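CG14216 (Drosophila melanogaster, PDB 3P9Y) is an Ssu72-family phosphatase that removes phosphate from the C-terminal domain of RNA polymerase II and probably acts in RNA processing and termination. Local coordinates at residues Ser17-Asn21 and Arg45-Pro49; Met127-Val133 and Ser194-Tyr198. The protein carries 2 engineered substitutions. One frame throughout, in Å; residues are numbered along the deposited sequence.

Contact 1. Residues Ser17-Asn21 and Arg45-Pro49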
ATOM      1  N   SER A  17       7.100  -0.811   0.298  1.00 18.80           N
ATOM      2  CA  SER A  17       8.402  -0.428   0.832  1.00 21.38           C
ATOM      3  C   SER A  17       8.624   1.085   0.869  1.00 21.10           C
ATOM      4  O   SER A  17       8.907   1.643   1.928  1.00 22.01           O
ATOM      5  CB  SER A  17       9.523  -1.098   0.041  1.00 22.16           C
ATOM      6  OG  SER A  17      10.768  -0.887   0.684  1.00 25.69           O
ATOM      7  N   SER A  18       8.489   1.751  -0.274  1.00 20.56           N
ATOM      8  CA  SER A  18       8.839   3.167  -0.368  1.00 21.67           C
ATOM      9  C   SER A  18       7.626   4.090  -0.426  1.00 20.53           C
ATOM     10  O   SER A  18       7.776   5.309  -0.494  1.00 21.07           O
ATOM     11  CB  SER A  18       9.724   3.410  -1.595  1.00 23.28           C
ATOM     12  OG  SER A  18      10.961   2.728  -1.474  1.00 25.68           O
ATOM     13  N   ASN A  19       6.433   3.503  -0.391  1.00 19.91           N
ATOM     14  CA  ASN A  19       5.179   4.245  -0.501  1.00 18.97           C
ATOM     15  C   ASN A  19       5.179   5.093  -1.770  1.00 18.69           C
ATOM     16  O   ASN A  19       4.805   6.268  -1.751  1.00 19.76           O
ATOM     17  CB  ASN A  19       4.968   5.118   0.736  1.00 19.08           C
ATOM     18  CG  ASN A  19       3.584   5.739   0.796  1.00 19.36           C
ATOM     19  OD1 ASN A  19       2.587   5.165   0.361  1.00 18.74           O
ATOM     20  ND2 ASN A  19       3.526   6.921   1.357  1.00 19.09           N
ATOM     21  N   MET A  20       5.598   4.470  -2.868  1.00 18.44           N
ATOM     22  CA  MET A  20       5.786   5.150  -4.150  1.00 19.32           C
ATOM     23  C   MET A  20       4.937   4.543  -5.260  1.00 18.92           C
ATOM     24  O   MET A  20       4.187   5.246  -5.927  1.00 18.51           O
ATOM     25  CB  MET A  20       7.252   5.075  -4.579  1.00 19.33           C
ATOM     26  CG  MET A  20       8.072   6.283  -4.181  1.00 22.72           C
ATOM     27  SD  MET A  20       7.582   7.783  -5.058  1.00 22.38           S
ATOM     28  CE  MET A  20       8.378   9.004  -4.024  1.00 25.45           C
ATOM     29  N   ASN A  21       5.077   3.239  -5.472  1.00 17.96           N
ATOM     30  CA  ASN A  21       4.433   2.583  -6.603  1.00 18.66           C
ATOM     31  C   ASN A  21       3.213   1.768  -6.193  1.00 17.98           C
ATOM     32  O   ASN A  21       2.081   2.208  -6.367  1.00 17.25           O
ATOM     33  CB  ASN A  21       5.437   1.684  -7.329  1.00 19.58           C
ATOM     34  CG  ASN A  21       4.839   0.991  -8.535  1.00 19.08           C
ATOM     35  OD1 ASN A  21       3.953   1.526  -9.203  1.00 20.92           O
ATOM     36  ND2 ASN A  21       5.328  -0.205  -8.827  1.00 18.77           N
ATOM     37  N   ARG A  45      14.133   4.237   4.017  1.00 31.95           N
ATOM     38  CA  ARG A  45      14.110   5.408   3.151  1.00 32.81           C
ATOM     39  C   ARG A  45      13.335   5.136   1.866  1.00 30.69           C
ATOM     40  O   ARG A  45      13.139   3.985   1.471  1.00 29.13           O
ATOM     41  CB  ARG A  45      15.541   5.830   2.805  1.00 37.89           C
ATOM     42  CG  ARG A  45      16.381   6.211   4.011  1.00 45.39           C
ATOM     43  CD  ARG A  45      17.839   6.402   3.635  1.00 58.20           C
ATOM     44  NE  ARG A  45      18.663   6.721   4.798  1.00 74.67           N
ATOM     45  CZ  ARG A  45      19.983   6.891   4.758  1.00 87.32           C
ATOM     46  NH1 ARG A  45      20.638   6.773   3.610  1.00 92.41           N
ATOM     47  NH2 ARG A  45      20.648   7.181   5.867  1.00 93.42           N
ATOM     48  N   VAL A  46      12.898   6.211   1.220  1.00 28.98           N
ATOM     49  CA  VAL A  46      12.241   6.125  -0.078  1.00 27.95           C
ATOM     50  C   VAL A  46      13.283   5.898  -1.168  1.00 28.53           C
ATOM     51  O   VAL A  46      14.266   6.625  -1.250  1.00 30.08           O
ATOM     52  CB  VAL A  46      11.461   7.414  -0.384  1.00 26.91           C
ATOM     53  CG1 VAL A  46      10.780   7.319  -1.740  1.00 24.97           C
ATOM     54  CG2 VAL A  46      10.449   7.686   0.717  1.00 25.71           C
ATOM     55  N   LYS A  47      13.064   4.892  -2.007  1.00 28.01           N
ATOM     56  CA  LYS A  47      14.047   4.514  -3.015  1.00 28.98           C
ATOM     57  C   LYS A  47      13.424   4.354  -4.396  1.00 28.58           C
ATOM     58  O   LYS A  47      12.593   3.475  -4.606  1.00 29.96           O
ATOM     59  CB  LYS A  47      14.732   3.203  -2.618  1.00 31.82           C
ATOM     60  CG  LYS A  47      15.604   3.296  -1.373  1.00 34.82           C
ATOM     61  CD  LYS A  47      16.436   2.031  -1.196  1.00 41.59           C
ATOM     62  CE  LYS A  47      17.489   2.181  -0.104  1.00 49.10           C
ATOM     63  NZ  LYS A  47      16.900   2.383   1.251  1.00 46.34           N
ATOM     64  N   LEU A  48      13.837   5.204  -5.330  1.00 28.00           N
ATOM     65  CA  LEU A  48      13.413   5.095  -6.722  1.00 29.08           C
ATOM     66  C   LEU A  48      14.594   4.682  -7.588  1.00 29.48           C
ATOM     67  O   LEU A  48      15.737   4.991  -7.266  1.00 30.30           O
ATOM     68  CB  LEU A  48      12.857   6.427  -7.229  1.00 28.24           C
ATOM     69  CG  LEU A  48      11.498   6.857  -6.683  1.00 28.15           C
ATOM     70  CD1 LEU A  48      11.569   7.120  -5.195  1.00 27.83           C
ATOM     71  CD2 LEU A  48      11.002   8.095  -7.410  1.00 29.14           C
ATOM     72  N   PRO A  49      14.321   3.985  -8.697  1.00 29.99           N
ATOM     73  CA  PRO A  49      15.394   3.567  -9.605  1.00 32.57           C
ATOM     74  C   PRO A  49      16.057   4.773 -10.267  1.00 34.29           C
ATOM     75  O   PRO A  49      15.448   5.838 -10.345  1.00 32.12           O
ATOM     76  CB  PRO A  49      14.660   2.720 -10.646  1.00 32.87           C
ATOM     77  CG  PRO A  49      13.259   3.236 -10.633  1.00 31.10           C
ATOM     78  CD  PRO A  49      12.987   3.636  -9.215  1.00 28.93           C
TER
HETATM   79  O   HOH W   1      12.604   1.471   0.554  1.00 27.89           O
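Ser-18 and Lys-47 are joined by the direct hydrogen bond of this contact: the backbone N of Lys-47 donates to Ser-18 OG over 3.1 Å, with an angle of 156° at the hydrogen. The hydroxyl reaches that N-H because OG stands anti to the carbonyl carbon of its own residue (chi1 -64°), on a CB that already faces the strand. A water extends the polar link. It donates to Arg-45 O at 2.7 Å and is hydrogen-bonded to the hydroxyls of both Ser-17 and Ser-18, the latter 2.9 Å from its oxygen, so Ser-18 OG takes part in two bonds at once.

Residues 17-21, set between strand 11-16 and helix 22-32, form most of the phosphate-binding loop of the low-molecular-weight tyrosine phosphatase-like fold. Backbone N atoms of Ser-17, Ser-18, Met-20 and Asn-21 hydrogen-bond to the modified side chain of the bound peptide. Strand 46-48 pairs through Val-46 and Leu-48 with strand 57-59, while the backbone of Lys-47 also bonds to the peptide.

Apolar contacts lie beside this polar patch. The chain of Met-20, bent at chi2 (-67°), crosses both Val-46 and Leu-48 at about a right angle. Its CG rests 3.7 Å from Leu-48 CD1, and its terminal CE meets Val-46 CG1 at the same separation, 3.7 Å. Leu-89 of helix 85-95 touches both Met-20 and Leu-48. The other methyl of Val-46, CG2, makes a van der Waals approach to a backbone oxygen, 3.8 Å from Ser-18 O.

Contact 2. Residues Met127-Val133 and Ser194-Tyr198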
ATOM      1  N   MET A 127       3.809  -4.240  14.722  1.00 26.94           N
ATOM      2  CA  MET A 127       2.562  -4.325  15.467  1.00 30.05           C
ATOM      3  C   MET A 127       2.753  -5.109  16.761  1.00 31.14           C
ATOM      4  O   MET A 127       2.184  -4.767  17.796  1.00 32.93           O
ATOM      5  CB  MET A 127       1.490  -5.005  14.615  1.00 27.80           C
ATOM      6  CG  MET A 127       0.894  -4.132  13.516  1.00 28.20           C
ATOM      7  SD  MET A 127      -0.106  -2.786  14.170  1.00 37.09           S
ATOM      8  CE  MET A 127      -1.285  -3.673  15.186  1.00 29.83           C
ATOM      9  N   GLU A 128       3.552  -6.167  16.691  1.00 30.77           N
ATOM     10  CA  GLU A 128       3.792  -7.031  17.840  1.00 32.95           C
ATOM     11  C   GLU A 128       4.647  -6.336  18.895  1.00 35.73           C
ATOM     12  O   GLU A 128       4.512  -6.606  20.086  1.00 40.37           O
ATOM     13  CB  GLU A 128       4.454  -8.338  17.395  1.00 31.60           C
ATOM     14  CG  GLU A 128       3.489  -9.321  16.746  1.00 32.19           C
ATOM     15  CD  GLU A 128       4.158 -10.619  16.331  1.00 34.68           C
ATOM     16  OE1 GLU A 128       5.396 -10.628  16.148  1.00 34.88           O
ATOM     17  OE2 GLU A 128       3.442 -11.632  16.178  1.00 35.55           O
ATOM     18  N   SER A 129       5.521  -5.437  18.455  1.00 35.12           N
ATOM     19  CA  SER A 129       6.406  -4.715  19.364  1.00 38.71           C
ATOM     20  C   SER A 129       5.625  -3.741  20.233  1.00 39.94           C
ATOM     21  O   SER A 129       6.147  -3.217  21.214  1.00 43.52           O
ATOM     22  CB  SER A 129       7.469  -3.946  18.578  1.00 35.62           C
ATOM     23  OG  SER A 129       7.004  -2.659  18.187  1.00 34.47           O
ATOM     24  N   MET A 130       4.377  -3.491  19.858  1.00 39.15           N
ATOM     25  CA  MET A 130       3.542  -2.516  20.549  1.00 42.94           C
ATOM     26  C   MET A 130       2.602  -3.216  21.517  1.00 43.25           C
ATOM     27  O   MET A 130       1.859  -4.115  21.127  1.00 43.84           O
ATOM     28  CB  MET A 130       2.724  -1.714  19.534  1.00 43.69           C
ATOM     29  CG  MET A 130       3.565  -1.034  18.457  1.00 43.48           C
ATOM     30  SD  MET A 130       3.877   0.711  18.783  1.00 52.94           S
ATOM     31  CE  MET A 130       2.213   1.374  18.742  1.00 79.48           C
ATOM     32  N   GLU A 131       2.633  -2.806  22.779  1.00 44.75           N
ATOM     33  CA  GLU A 131       1.758  -3.390  23.783  1.00 44.14           C
ATOM     34  C   GLU A 131       0.316  -3.026  23.454  1.00 44.32           C
ATOM     35  O   GLU A 131      -0.026  -1.848  23.372  1.00 44.69           O
ATOM     36  CB  GLU A 131       2.121  -2.875  25.174  1.00 48.48           C
ATOM     37  CG  GLU A 131       1.851  -3.869  26.291  1.00 49.38           C
ATOM     38  CD  GLU A 131       2.829  -5.029  26.281  1.00 51.28           C
ATOM     39  OE1 GLU A 131       4.026  -4.792  26.002  1.00 50.11           O
ATOM     40  OE2 GLU A 131       2.404  -6.172  26.551  1.00 51.24           O
ATOM     41  N   SER A 132      -0.526  -4.034  23.257  1.00 42.67           N
ATOM     42  CA  SER A 132      -1.921  -3.790  22.921  1.00 41.63           C
ATOM     43  C   SER A 132      -2.683  -3.375  24.173  1.00 43.08           C
ATOM     44  O   SER A 132      -2.523  -3.976  25.234  1.00 43.64           O
ATOM     45  CB  SER A 132      -2.553  -5.028  22.283  1.00 40.08           C
ATOM     46  OG  SER A 132      -2.784  -6.051  23.233  1.00 42.39           O
ATOM     47  N   VAL A 133      -3.507  -2.340  24.047  1.00 42.64           N
ATOM     48  CA  VAL A 133      -4.175  -1.752  25.197  1.00 45.02           C
ATOM     49  C   VAL A 133      -5.646  -1.459  24.918  1.00 46.95           C
ATOM     50  O   VAL A 133      -6.290  -0.726  25.668  1.00 49.51           O
ATOM     51  CB  VAL A 133      -3.482  -0.445  25.614  1.00 46.59           C
ATOM     52  CG1 VAL A 133      -2.026  -0.710  25.958  1.00 47.97           C
ATOM     53  CG2 VAL A 133      -3.585   0.586  24.505  1.00 46.49           C
ATOM     54  N   SER A 194      -2.548 -12.492   9.398  1.00 16.83           N
ATOM     55  CA  SER A 194      -2.315 -12.460  10.835  1.00 19.03           C
ATOM     56  C   SER A 194      -3.358 -11.563  11.476  1.00 20.12           C
ATOM     57  O   SER A 194      -3.772 -10.564  10.885  1.00 17.87           O
ATOM     58  CB  SER A 194      -0.920 -11.919  11.150  1.00 18.90           C
ATOM     59  OG  SER A 194       0.085 -12.789  10.668  1.00 17.92           O
ATOM     60  N   VAL A 195      -3.789 -11.929  12.678  1.00 19.61           N
ATOM     61  CA  VAL A 195      -4.637 -11.057  13.476  1.00 20.79           C
ATOM     62  C   VAL A 195      -3.809 -10.460  14.602  1.00 22.14           C
ATOM     63  O   VAL A 195      -3.280 -11.183  15.443  1.00 22.08           O
ATOM     64  CB  VAL A 195      -5.823 -11.813  14.091  1.00 21.03           C
ATOM     65  CG1 VAL A 195      -6.764 -10.838  14.773  1.00 22.75           C
ATOM     66  CG2 VAL A 195      -6.558 -12.615  13.026  1.00 20.78           C
ATOM     67  N   LEU A 196      -3.693  -9.138  14.610  1.00 22.26           N
ATOM     68  CA  LEU A 196      -2.985  -8.439  15.672  1.00 23.30           C
ATOM     69  C   LEU A 196      -3.964  -7.546  16.418  1.00 25.56           C
ATOM     70  O   LEU A 196      -5.142  -7.489  16.074  1.00 25.86           O
ATOM     71  CB  LEU A 196      -1.835  -7.629  15.087  1.00 23.77           C
ATOM     72  CG  LEU A 196      -0.824  -8.515  14.358  1.00 25.54           C
ATOM     73  CD1 LEU A 196       0.011  -7.714  13.378  1.00 25.52           C
ATOM     74  CD2 LEU A 196       0.061  -9.239  15.362  1.00 26.73           C
ATOM     75  N   PHE A 197      -3.484  -6.860  17.446  1.00 25.84           N
ATOM     76  CA  PHE A 197      -4.361  -6.062  18.290  1.00 29.12           C
ATOM     77  C   PHE A 197      -3.716  -4.737  18.659  1.00 29.60           C
ATOM     78  O   PHE A 197      -2.525  -4.676  18.951  1.00 30.60           O
ATOM     79  CB  PHE A 197      -4.720  -6.834  19.563  1.00 30.24           C
ATOM     80  CG  PHE A 197      -5.483  -8.106  19.307  1.00 29.58           C
ATOM     81  CD1 PHE A 197      -6.867  -8.110  19.298  1.00 30.92           C
ATOM     82  CD2 PHE A 197      -4.815  -9.295  19.076  1.00 27.57           C
ATOM     83  CE1 PHE A 197      -7.571  -9.276  19.061  1.00 29.90           C
ATOM     84  CE2 PHE A 197      -5.511 -10.463  18.839  1.00 27.64           C
ATOM     85  CZ  PHE A 197      -6.892 -10.454  18.830  1.00 28.64           C
ATOM     86  N   TYR A 198      -4.512  -3.675  18.636  1.00 31.40           N
ATOM     87  CA  TYR A 198      -4.064  -2.379  19.120  1.00 32.79           C
ATOM     88  C   TYR A 198      -4.290  -2.297  20.619  1.00 37.28           C
ATOM     89  O   TYR A 198      -3.757  -1.408  21.280  1.00 38.10           O
ATOM     90  CB  TYR A 198      -4.825  -1.248  18.434  1.00 31.69           C
ATOM     91  CG  TYR A 198      -4.500  -1.085  16.970  1.00 29.74           C
ATOM     92  CD1 TYR A 198      -3.318  -0.486  16.565  1.00 29.30           C
ATOM     93  CD2 TYR A 198      -5.383  -1.517  15.994  1.00 29.05           C
ATOM     94  CE1 TYR A 198      -3.020  -0.328  15.224  1.00 28.57           C
ATOM     95  CE2 TYR A 198      -5.097  -1.360  14.652  1.00 27.47           C
ATOM     96  CZ  TYR A 198      -3.914  -0.767  14.273  1.00 25.82           C
ATOM     97  OH  TYR A 198      -3.630  -0.610  12.936  1.00 24.84           O
ATOM     98  OXT TYR A 198      -5.021  -3.109  21.190  1.00 37.09           O
TER
HETATM   99  O   HOH W   2      -0.511  -1.020  20.461  1.00 45.40           O
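Met-127, in the last turn of helix 117-128, lies across Leu-196 of strand 192-197 and the C-terminal Tyr-198 that follows it; the strand is an edge strand, antiparallel to its neighbour 137-142, of the central sheet in this low-molecular-weight tyrosine phosphatase-like fold. At the root of the side chain, CB of Met-127 presses on Leu-196 CD1 at 3.3 Å, tighter than ordinary van der Waals contact. CG stays with the same methyl, 3.7 Å from Leu-196 CD1. The sulfur then turns to the aromatic ring: SD sits obliquely, 4.7 Å from the Tyr-198 ring centroid, in a Met-aromatic contact. A further bend about the CG-SD bond (chi3 -55°) carries the terminal methyl over one face, where CE of Met-127 makes a CH-pi contact with the Tyr-198 ring, 21° off its normal and displaced toward the rim near CE1. The same methyl also touches Leu-196 CB.

An alanine here would keep the CB contact with Leu-196 but would probably leave that ring face without its methyl and sulfur partners and open a gap between helix end and strand. The ring has another anchor, since Tyr-198 OH is hydrogen-bonded to Phe-109 N. On the second methyl of Leu-196, CD2 meets Glu-128 CG at 3.7 Å, the two side chains crossing at about a right angle.

Farther along, the chain end folds against residues 131-133. Ser-132 CB packs 3.4 Å from Phe-197 O, and a water donates to Glu-131 O and, weakly, to Tyr-198 O. The terminal carboxylate is held by the backbone: Val-133 N donates to Tyr-198 O over 2.9 Å, nearly straight at 170°, from a position tilted out of the carbonyl plane.

The two contacts show how a binding site and a remote edge can share one sheet: the loop of contact 1 follows strand 11-16 of the five-stranded sheet, and contact 2 uses its strand 192-197. Residues 45-49 come instead from the separate pair 46-48 and 57-59. Contact 1 belongs to the active site, both its segments meeting the bound peptide. Contact 2 lies at the sheet edge, three strands away, where the end of helix 117-128 and the residues after it meet the chain end. The contact centres are about 26 Å apart, their nearest atoms about 15 Å. Contact 1 is mostly buried, its centre about 12 Å from the centre of the chain; contact 2 is at the surface, its centre about 19 Å from it.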